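Local atomic coordinates of chitinase A (Cycas revoluta, PDB entry 4MNK), a protein that probably hydrolyses chitin as a plant class V chitinase of glycoside hydrolase family 18, and binds N-acetylglucosamine oligomers in its pocket. Residues V69-S74 and Y110-L115; G114-Y119 and L155-V160; L184-V189 and K233-I238. All blocks are in the same frame, centred on the assembly; numbering follows the deposited sequence.

Interaction 1: residues V69-S74 and Y110-L115; sequences VKTLIS and YGFHGL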
loop_
_atom_site.group_PDB
_atom_site.type_symbol
_atom_site.label_atom_id
_atom_site.label_comp_id
_atom_site.label_asym_id
_atom_site.label_seq_id
_atom_site.Cartn_x
_atom_site.Cartn_y
_atom_site.Cartn_z
ATOM N N VAL A 69 -3.250 12.201 -14.826
ATOM C CA VAL A 69 -3.209 11.478 -13.550
ATOM C C VAL A 69 -4.486 11.726 -12.739
ATOM O O VAL A 69 -5.041 12.826 -12.759
ATOM C CB VAL A 69 -1.912 11.789 -12.729
ATOM C CG1 VAL A 69 -2.022 13.103 -11.950
ATOM C CG2 VAL A 69 -1.580 10.637 -11.787
ATOM N N LYS A 70 -4.961 10.681 -12.069
ATOM C CA LYS A 70 -6.124 10.782 -11.191
ATOM C C LYS A 70 -5.693 10.558 -9.750
ATOM O O LYS A 70 -4.606 10.040 -9.495
ATOM C CB LYS A 70 -7.198 9.772 -11.593
ATOM C CG LYS A 70 -7.807 10.032 -12.960
ATOM C CD LYS A 70 -8.960 9.082 -13.240
ATOM C CE LYS A 70 -9.464 9.223 -14.670
ATOM N NZ LYS A 70 -10.034 10.569 -14.951
ATOM N N THR A 71 -6.539 10.962 -8.808
ATOM C CA THR A 71 -6.198 10.854 -7.394
ATOM C C THR A 71 -7.296 10.181 -6.585
ATOM O O THR A 71 -8.475 10.214 -6.951
ATOM C CB THR A 71 -5.894 12.224 -6.770
ATOM O OG1 THR A 71 -7.062 13.046 -6.865
ATOM C CG2 THR A 71 -4.714 12.898 -7.465
ATOM N N LEU A 72 -6.887 9.558 -5.487
ATOM C CA LEU A 72 -7.809 8.987 -4.519
ATOM C C LEU A 72 -7.354 9.398 -3.134
ATOM O O LEU A 72 -6.171 9.660 -2.908
ATOM C CB LEU A 72 -7.856 7.456 -4.620
ATOM C CG LEU A 72 -8.453 6.818 -5.886
ATOM C CD1 LEU A 72 -7.440 6.717 -7.026
ATOM C CD2 LEU A 72 -9.037 5.445 -5.576
ATOM N N ILE A 73 -8.297 9.478 -2.209
ATOM C CA ILE A 73 -7.954 9.725 -0.817
ATOM C C ILE A 73 -8.199 8.451 -0.010
ATOM O O ILE A 73 -9.276 7.852 -0.079
ATOM C CB ILE A 73 -8.672 10.982 -0.244
ATOM C CG1 ILE A 73 -8.227 11.258 1.198
ATOM C CG2 ILE A 73 -10.193 10.879 -0.388
ATOM C CD1 ILE A 73 -8.475 12.682 1.656
ATOM N N SER A 74 -7.166 8.017 0.708
ATOM C CA SER A 74 -7.227 6.799 1.504
ATOM C C SER A 74 -7.630 7.112 2.939
ATOM O O SER A 74 -7.100 8.036 3.560
ATOM C CB SER A 74 -5.883 6.065 1.464
ATOM O OG SER A 74 -5.939 4.846 2.182
ATOM N N TYR A 110 -12.447 17.923 -1.830
ATOM C CA TYR A 110 -11.045 18.186 -2.149
ATOM C C TYR A 110 -10.647 17.863 -3.589
ATOM O O TYR A 110 -9.484 18.013 -3.955
ATOM C CB TYR A 110 -10.116 17.469 -1.164
ATOM C CG TYR A 110 -10.230 17.944 0.266
ATOM C CD1 TYR A 110 -10.561 17.057 1.284
ATOM C CD2 TYR A 110 -9.994 19.278 0.606
ATOM C CE1 TYR A 110 -10.662 17.484 2.599
ATOM C CE2 TYR A 110 -10.098 19.717 1.922
ATOM C CZ TYR A 110 -10.434 18.812 2.910
ATOM O OH TYR A 110 -10.538 19.228 4.214
ATOM N N GLY A 111 -11.602 17.418 -4.401
ATOM C CA GLY A 111 -11.347 17.177 -5.820
ATOM C C GLY A 111 -10.657 15.861 -6.134
ATOM O O GLY A 111 -9.973 15.744 -7.155
ATOM N N PHE A 112 -10.837 14.871 -5.261
ATOM C CA PHE A 112 -10.358 13.512 -5.503
ATOM C C PHE A 112 -11.305 12.745 -6.417
ATOM O O PHE A 112 -12.511 13.007 -6.441
ATOM C CB PHE A 112 -10.182 12.764 -4.179
ATOM C CG PHE A 112 -9.019 13.250 -3.369
ATOM C CD1 PHE A 112 -7.736 12.786 -3.637
ATOM C CD2 PHE A 112 -9.197 14.176 -2.349
ATOM C CE1 PHE A 112 -6.649 13.235 -2.896
ATOM C CE2 PHE A 112 -8.111 14.630 -1.602
ATOM C CZ PHE A 112 -6.838 14.161 -1.878
ATOM N N HIS A 113 -10.752 11.788 -7.157
ATOM C CA HIS A 113 -11.538 10.975 -8.088
ATOM C C HIS A 113 -12.000 9.661 -7.476
ATOM O O HIS A 113 -12.713 8.888 -8.116
ATOM C CB HIS A 113 -10.742 10.687 -9.362
ATOM C CG HIS A 113 -10.178 11.909 -10.011
ATOM N ND1 HIS A 113 -10.862 12.637 -10.959
ATOM C CD2 HIS A 113 -8.987 12.529 -9.846
ATOM C CE1 HIS A 113 -10.117 13.657 -11.348
ATOM N NE2 HIS A 113 -8.975 13.615 -10.685
ATOM N N GLY A 114 -11.599 9.396 -6.239
ATOM C CA GLY A 114 -11.965 8.148 -5.602
ATOM C C GLY A 114 -11.621 8.070 -4.136
ATOM O O GLY A 114 -10.981 8.969 -3.580
ATOM N N LEU A 115 -12.065 6.970 -3.534
ATOM C CA LEU A 115 -11.879 6.662 -2.128
ATOM C C LEU A 115 -11.172 5.332 -1.990
ATOM O O LEU A 115 -11.383 4.415 -2.789
ATOM C CB LEU A 115 -13.237 6.551 -1.429
ATOM C CG LEU A 115 -14.040 7.836 -1.237
ATOM C CD1 LEU A 115 -15.471 7.520 -0.827
ATOM C CD2 LEU A 115 -13.366 8.746 -0.218
#
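Ile73 sets its CB over one face of the Phe112 ring, and the two side chains cross at about a right angle. The CB sits 3.7 Å from the ring centroid, almost on the normal, and Ile73 CD1 reaches past it to Phe112 CE2. The CG1 arm can do this because it is anti to the backbone N (chi1 -177°). With an alanine here in place of Phe112, Ile73 CB and CD1 would probably lose the ring they rest on, and a gap would be likely to open beside them. One residue on, His113 turns one ring face to Lys70, whose CG stands 4.2 Å from the ring centroid. The His113 ring meets the backbone N of Thr71 at its edge, through CD2. Thr71 OG1 has its hydrogen-bond partner elsewhere, in Thr59 OG1. Behind these side chains, two backbone bonds join the segments. His113 N donates to Thr71 O at 2.8 Å, and Ile73 N donates to Gly114 O at 3.1 Å. Leu72 lies against Gly114, where a side chain would collide with Leu72 CD2. Before this, Gly111 ends helix 93-110 in a Schellman motif. Strand 114-119 joins strand 70-77 in parallel inside the TIM barrel. Helix 52-63 touches Phe112 and His113, and helix 93-110 packs on Ile73 and Leu115.

Interaction 2: residues G114-Y119 and L155-V160; sequences GLDLDY and LLTEAV. With NAG (2-acetamido-2-deoxy-beta-D-glucopyranose), chain B.
Leu115 N donates to Leu155 O at 2.8 Å, the first of four backbone bonds that tie strands 114-119 and 155-160 in parallel, their directions 19° apart. These are neighbouring strands of the GH18 TIM barrel, joined through helix 125-149 as a beta-alpha-beta unit. Asp116, Asp118 and Glu120 are the acids of the family's DxDxE motif. Gly114 and Leu155 pair closely, and a side chain on the glycine would run into Leu155 CB. On the same face, Thr157 OG1 donates to Asp116 OD1 at 2.6 Å. It meets the anti side of the carboxylate, 18° out of its plane. The other oxygen, Asp116 OD2, is bonded to Ser74 OG, so both ends of this buried carboxylate are held. Its CG is anti to the backbone N (chi1 177°), which brings OD1 over to the threonine. Leu156 CD1 packs on Leu115 CB on the other face, where Glu158 also lies, with its CB against Leu117 O. Toward the pocket, Ala159 CB touches Asp118 OD2 at 3.5 Å. This oxygen also lies close to Glu120 OE2. A water accepts from Tyr119 N and lies 2.8 Å from Ala159 O, continuing the strand pairing where direct bonds stop. Asp118 OD1 accepts a hydrogen bond from the acetamido nitrogen N2 of the bound N-acetylglucosamine, 3.2 Å away and nearly straight at 166°.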
loop_
_atom_site.group_PDB
_atom_site.type_symbol
_atom_site.label_atom_id
_atom_site.label_comp_id
_atom_site.label_asym_id
_atom_site.label_seq_id
_atom_site.Cartn_x
_atom_site.Cartn_y
_atom_site.Cartn_z
ATOM N N GLY A 114 -11.599 9.396 -6.239
ATOM C CA GLY A 114 -11.965 8.148 -5.602
ATOM C C GLY A 114 -11.621 8.070 -4.136
ATOM O O GLY A 114 -10.981 8.969 -3.580
ATOM N N LEU A 115 -12.065 6.970 -3.534
ATOM C CA LEU A 115 -11.879 6.662 -2.128
ATOM C C LEU A 115 -11.172 5.332 -1.990
ATOM O O LEU A 115 -11.383 4.415 -2.789
ATOM C CB LEU A 115 -13.237 6.551 -1.429
ATOM C CG LEU A 115 -14.040 7.836 -1.237
ATOM C CD1 LEU A 115 -15.471 7.520 -0.827
ATOM C CD2 LEU A 115 -13.366 8.746 -0.218
ATOM N N ASP A 116 -10.347 5.231 -0.956
ATOM C CA ASP A 116 -9.685 3.989 -0.611
ATOM C C ASP A 116 -9.881 3.727 0.873
ATOM O O ASP A 116 -9.879 4.663 1.677
ATOM C CB ASP A 116 -8.196 4.075 -0.944
ATOM C CG ASP A 116 -7.427 2.829 -0.543
ATOM O OD1 ASP A 116 -7.541 1.799 -1.240
ATOM O OD2 ASP A 116 -6.694 2.886 0.466
ATOM N N LEU A 117 -10.058 2.458 1.227
ATOM C CA LEU A 117 -10.131 2.052 2.625
ATOM C C LEU A 117 -8.890 1.255 2.990
ATOM O O LEU A 117 -8.578 0.259 2.335
ATOM C CB LEU A 117 -11.385 1.212 2.880
ATOM C CG LEU A 117 -12.722 1.807 2.430
ATOM C CD1 LEU A 117 -13.847 0.821 2.685
ATOM C CD2 LEU A 117 -13.003 3.132 3.124
ATOM N N ASP A 118 -8.177 1.705 4.019
ATOM C CA ASP A 118 -7.026 0.972 4.528
ATOM C C ASP A 118 -7.326 0.486 5.943
ATOM O O ASP A 118 -7.142 1.214 6.922
ATOM C CB ASP A 118 -5.758 1.836 4.477
ATOM C CG ASP A 118 -4.496 1.055 4.819
ATOM O OD1 ASP A 118 -3.401 1.654 4.788
ATOM O OD2 ASP A 118 -4.589 -0.155 5.123
ATOM N N TYR A 119 -7.797 -0.757 6.014
ATOM C CA TYR A 119 -8.254 -1.396 7.241
ATOM C C TYR A 119 -7.450 -2.673 7.448
ATOM O O TYR A 119 -7.582 -3.636 6.688
ATOM C CB TYR A 119 -9.749 -1.703 7.111
ATOM C CG TYR A 119 -10.420 -2.419 8.273
ATOM C CD1 TYR A 119 -11.674 -2.995 8.099
ATOM C CD2 TYR A 119 -9.818 -2.520 9.533
ATOM C CE1 TYR A 119 -12.322 -3.643 9.138
ATOM C CE2 TYR A 119 -10.458 -3.181 10.584
ATOM C CZ TYR A 119 -11.710 -3.738 10.374
ATOM O OH TYR A 119 -12.360 -4.385 11.397
ATOM N N LEU A 155 -14.121 6.332 -7.824
ATOM C CA LEU A 155 -13.438 5.054 -7.733
ATOM C C LEU A 155 -13.468 4.584 -6.284
ATOM O O LEU A 155 -13.527 5.397 -5.363
ATOM C CB LEU A 155 -11.994 5.164 -8.225
ATOM C CG LEU A 155 -11.761 5.614 -9.671
ATOM C CD1 LEU A 155 -10.289 5.911 -9.892
ATOM C CD2 LEU A 155 -12.258 4.583 -10.684
ATOM N N LEU A 156 -13.448 3.271 -6.092
ATOM C CA LEU A 156 -13.385 2.693 -4.761
ATOM C C LEU A 156 -12.383 1.557 -4.750
ATOM O O LEU A 156 -12.508 0.596 -5.512
ATOM C CB LEU A 156 -14.760 2.199 -4.303
ATOM C CG LEU A 156 -14.801 1.593 -2.894
ATOM C CD1 LEU A 156 -14.444 2.625 -1.828
ATOM C CD2 LEU A 156 -16.155 0.960 -2.614
ATOM N N THR A 157 -11.379 1.680 -3.889
ATOM C CA THR A 157 -10.378 0.639 -3.726
ATOM C C THR A 157 -10.191 0.333 -2.246
ATOM O O THR A 157 -10.718 1.042 -1.385
ATOM C CB THR A 157 -9.020 1.025 -4.388
ATOM O OG1 THR A 157 -8.432 2.139 -3.702
ATOM C CG2 THR A 157 -9.212 1.385 -5.854
ATOM N N GLU A 158 -9.475 -0.743 -1.950
ATOM C CA GLU A 158 -9.083 -1.020 -0.573
ATOM C C GLU A 158 -7.733 -1.719 -0.527
ATOM O O GLU A 158 -7.345 -2.406 -1.479
ATOM C CB GLU A 158 -10.142 -1.853 0.160
ATOM C CG GLU A 158 -10.062 -3.344 -0.133
ATOM C CD GLU A 158 -11.195 -4.145 0.471
ATOM O OE1 GLU A 158 -10.976 -5.347 0.731
ATOM O OE2 GLU A 158 -12.293 -3.585 0.682
ATOM N N ALA A 159 -7.028 -1.535 0.583
ATOM C CA ALA A 159 -5.809 -2.274 0.858
ATOM C C ALA A 159 -6.185 -3.676 1.318
ATOM O O ALA A 159 -7.121 -3.853 2.107
ATOM C CB ALA A 159 -5.000 -1.567 1.929
ATOM N N VAL A 160 -5.461 -4.670 0.813
ATOM C CA VAL A 160 -5.630 -6.041 1.278
ATOM C C VAL A 160 -4.297 -6.640 1.704
ATOM O O VAL A 160 -3.236 -6.271 1.191
ATOM C CB VAL A 160 -6.349 -6.964 0.242
ATOM C CG1 VAL A 160 -7.750 -6.450 -0.070
ATOM C CG2 VAL A 160 -5.537 -7.120 -1.035
HETATM C C1 NAG B . 1.259 -0.943 5.471
HETATM C C2 NAG B . 0.462 0.369 5.507
HETATM C C3 NAG B . 1.385 1.585 5.612
HETATM C C4 NAG B . 2.528 1.399 6.614
HETATM C C5 NAG B . 3.196 0.034 6.409
HETATM C C6 NAG B . 4.334 -0.241 7.393
HETATM C C7 NAG B . -0.055 0.444 3.068
HETATM C C8 NAG B . -1.141 0.658 2.054
HETATM N N2 NAG B . -0.422 0.529 4.355
HETATM O O1 NAG B . 0.378 -2.035 5.606
HETATM O O3 NAG B . 0.626 2.732 5.938
HETATM O O4 NAG B . 3.467 2.434 6.411
HETATM O O5 NAG B . 2.216 -0.980 6.516
HETATM O O6 NAG B . 3.853 -0.251 8.719
HETATM O O7 NAG B . 1.092 0.203 2.686
HETATM O O HOH W 1 -8.663 -2.145 3.654
HETATM O O HOH W 2 -7.784 -5.293 4.428
#

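Interaction 3: residues L184-V189 and K233-I238; sequences LDWVNV and KLVLGI
Lys233 reaches back along the loop that leads into strand 186-190 to meet the carbonyls of Leu184 and Asp185. From CB the chain runs to CG and bends there (chi2 -79°), then stays extended to the tip. CD passes Asp185 O at 3.4 Å. CE lies 3.8 Å from Leu184 O. NZ donates to Leu184 O at 2.8 Å, in the carbonyl plane, and also bonds to Ala181 O in helix 177-183. The ammonium group thus meets two carbonyls at the end of that helix, which would probably suit its charge. The carboxylate of Asp185 turns elsewhere, to Leu156 N.

Beyond Lys233 the two strands run parallel. Val187 N donates to Lys233 O, and Val235 N to Val187 O. Val189 N then donates to Val235 O, and Gly237 N to Val189 O. Gly237 lies so close to Val189 O that a side chain in its place would collide with the carbonyl.

Val235 faces the same way as Asn188. Its CG2 sits over one face of the Trp186 indole, 3.3 Å from Trp186 CD1, while its CG1 lies beside Asn188 OD1. The indole NE1 donates to Asn188 OD1 at 3.0 Å, with the oxygen in the ring plane. This bond is bent (130°), but it probably helps fix the rotation of both groups. Asn188 ND2 is bonded to Tyr32 OH. On the other face, Leu234 CD2 fits against Val187 CG2, 3.7 Å away, and Val189 CG2. Helix 217-227 covers this side, touching Leu234 and Val189. Parallel strands with one face turned to the barrel interior and the other packed under helices are the plan of a TIM barrel, here that of family 18.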
loop_
_atom_site.group_PDB
_atom_site.type_symbol
_atom_site.label_atom_id
_atom_site.label_comp_id
_atom_site.label_asym_id
_atom_site.label_seq_id
_atom_site.Cartn_x
_atom_site.Cartn_y
_atom_site.Cartn_z
ATOM N N LEU A 184 -15.748 -2.963 -5.983
ATOM C CA LEU A 184 -14.523 -2.159 -6.031
ATOM C C LEU A 184 -13.884 -2.158 -7.406
ATOM O O LEU A 184 -14.028 -3.108 -8.174
ATOM C CB LEU A 184 -13.503 -2.680 -5.012
ATOM C CG LEU A 184 -13.615 -2.239 -3.550
ATOM C CD1 LEU A 184 -14.812 -2.862 -2.851
ATOM C CD2 LEU A 184 -12.347 -2.586 -2.813
ATOM N N ASP A 185 -13.153 -1.090 -7.699
ATOM C CA ASP A 185 -12.435 -0.986 -8.963
ATOM C C ASP A 185 -11.169 -1.832 -8.976
ATOM O O ASP A 185 -10.832 -2.426 -10.000
ATOM C CB ASP A 185 -12.148 0.476 -9.276
ATOM C CG ASP A 185 -13.413 1.254 -9.508
ATOM O OD1 ASP A 185 -13.977 1.148 -10.618
ATOM O OD2 ASP A 185 -13.866 1.945 -8.575
ATOM N N TRP A 186 -10.487 -1.889 -7.835
ATOM C CA TRP A 186 -9.371 -2.810 -7.628
ATOM C C TRP A 186 -9.002 -2.875 -6.156
ATOM O O TRP A 186 -9.525 -2.106 -5.348
ATOM C CB TRP A 186 -8.149 -2.442 -8.485
ATOM C CG TRP A 186 -7.414 -1.175 -8.105
ATOM C CD1 TRP A 186 -6.436 -1.042 -7.158
ATOM C CD2 TRP A 186 -7.571 0.116 -8.703
ATOM N NE1 TRP A 186 -5.984 0.258 -7.120
ATOM C CE2 TRP A 186 -6.665 0.990 -8.058
ATOM C CE3 TRP A 186 -8.400 0.625 -9.709
ATOM C CZ2 TRP A 186 -6.565 2.345 -8.392
ATOM C CZ3 TRP A 186 -8.299 1.970 -10.041
ATOM C CH2 TRP A 186 -7.391 2.814 -9.379
ATOM N N VAL A 187 -8.117 -3.808 -5.815
ATOM C CA VAL A 187 -7.530 -3.868 -4.483
ATOM C C VAL A 187 -6.020 -3.729 -4.576
ATOM O O VAL A 187 -5.399 -4.170 -5.547
ATOM C CB VAL A 187 -7.906 -5.159 -3.699
ATOM C CG1 VAL A 187 -9.403 -5.218 -3.452
ATOM C CG2 VAL A 187 -7.410 -6.423 -4.411
ATOM N N ASN A 188 -5.451 -3.101 -3.557
ATOM C CA ASN A 188 -4.021 -2.883 -3.460
ATOM C C ASN A 188 -3.425 -3.950 -2.554
ATOM O O ASN A 188 -3.601 -3.920 -1.332
ATOM C CB ASN A 188 -3.750 -1.471 -2.942
ATOM C CG ASN A 188 -4.229 -0.399 -3.906
ATOM O OD1 ASN A 188 -3.938 -0.451 -5.103
ATOM N ND2 ASN A 188 -4.975 0.574 -3.392
ATOM N N VAL A 189 -2.745 -4.910 -3.174
ATOM C CA VAL A 189 -2.208 -6.069 -2.468
ATOM C C VAL A 189 -0.887 -5.707 -1.797
ATOM O O VAL A 189 0.101 -5.412 -2.470
ATOM C CB VAL A 189 -2.011 -7.278 -3.418
ATOM C CG1 VAL A 189 -1.513 -8.492 -2.648
ATOM C CG2 VAL A 189 -3.305 -7.606 -4.155
ATOM N N LYS A 233 -8.285 -6.937 -11.275
ATOM C CA LYS A 233 -8.685 -6.319 -10.006
ATOM C C LYS A 233 -7.558 -6.305 -8.967
ATOM O O LYS A 233 -7.717 -5.731 -7.888
ATOM C CB LYS A 233 -9.910 -7.039 -9.418
ATOM C CG LYS A 233 -11.180 -6.961 -10.259
ATOM C CD LYS A 233 -11.881 -5.621 -10.092
ATOM C CE LYS A 233 -13.171 -5.570 -10.884
ATOM N NZ LYS A 233 -13.880 -4.278 -10.694
ATOM N N LEU A 234 -6.434 -6.944 -9.282
ATOM C CA LEU A 234 -5.298 -6.993 -8.365
ATOM C C LEU A 234 -4.202 -6.029 -8.787
ATOM O O LEU A 234 -3.767 -6.031 -9.941
ATOM C CB LEU A 234 -4.724 -8.410 -8.268
ATOM C CG LEU A 234 -5.623 -9.539 -7.754
ATOM C CD1 LEU A 234 -4.929 -10.874 -7.945
ATOM C CD2 LEU A 234 -6.010 -9.343 -6.292
ATOM N N VAL A 235 -3.764 -5.211 -7.837
ATOM C CA VAL A 235 -2.656 -4.291 -8.049
ATOM C C VAL A 235 -1.543 -4.672 -7.072
ATOM O O VAL A 235 -1.736 -4.663 -5.856
ATOM C CB VAL A 235 -3.114 -2.819 -7.896
ATOM C CG1 VAL A 235 -1.932 -1.869 -7.903
ATOM C CG2 VAL A 235 -4.071 -2.458 -9.019
ATOM N N LEU A 236 -0.387 -5.047 -7.618
ATOM C CA LEU A 236 0.713 -5.578 -6.815
ATOM C C LEU A 236 1.506 -4.492 -6.095
ATOM O O LEU A 236 2.107 -3.628 -6.733
ATOM C CB LEU A 236 1.653 -6.408 -7.693
ATOM C CG LEU A 236 2.900 -6.978 -7.011
ATOM C CD1 LEU A 236 2.551 -8.050 -5.984
ATOM C CD2 LEU A 236 3.866 -7.522 -8.051
ATOM N N GLY A 237 1.530 -4.559 -4.767
ATOM C CA GLY A 237 2.298 -3.608 -3.972
ATOM C C GLY A 237 3.784 -3.886 -3.987
ATOM O O GLY A 237 4.209 -5.044 -3.921
ATOM N N ILE A 238 4.565 -2.812 -4.087
ATOM C CA ILE A 238 6.021 -2.865 -4.031
ATOM C C ILE A 238 6.469 -1.791 -3.037
ATOM O O ILE A 238 6.075 -0.626 -3.169
ATOM C CB ILE A 238 6.663 -2.599 -5.421
ATOM C CG1 ILE A 238 6.128 -3.587 -6.470
ATOM C CG2 ILE A 238 8.196 -2.649 -5.332
ATOM C CD1 ILE A 238 6.520 -3.273 -7.907
#

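Interactions 1, 2 and 3 follow one another around the barrel wall. Interaction 1 and interaction 2 share Gly114 and Leu115, and strand 114-119 serves both. His113 O of the first lies 2.9 Å from Leu155 N of the second, a probable hydrogen bond. Interaction 2 and interaction 3 meet where strand 155-161 adjoins strand 186-190: Glu158 O is 2.9 Å from Asn188 N, and Leu156 O is 2.8 Å from Asp185 N. Interactions 1 and 3 do not touch, their nearest atoms about 5 Å apart. Of the three, interaction 2 reaches the glycan directly, through Asp118. The Asn188 side chain lies about 6 Å from a bound N-acetylglucosamine, and that of Leu72 about 12 Å from a bound N-acetylglucosamine.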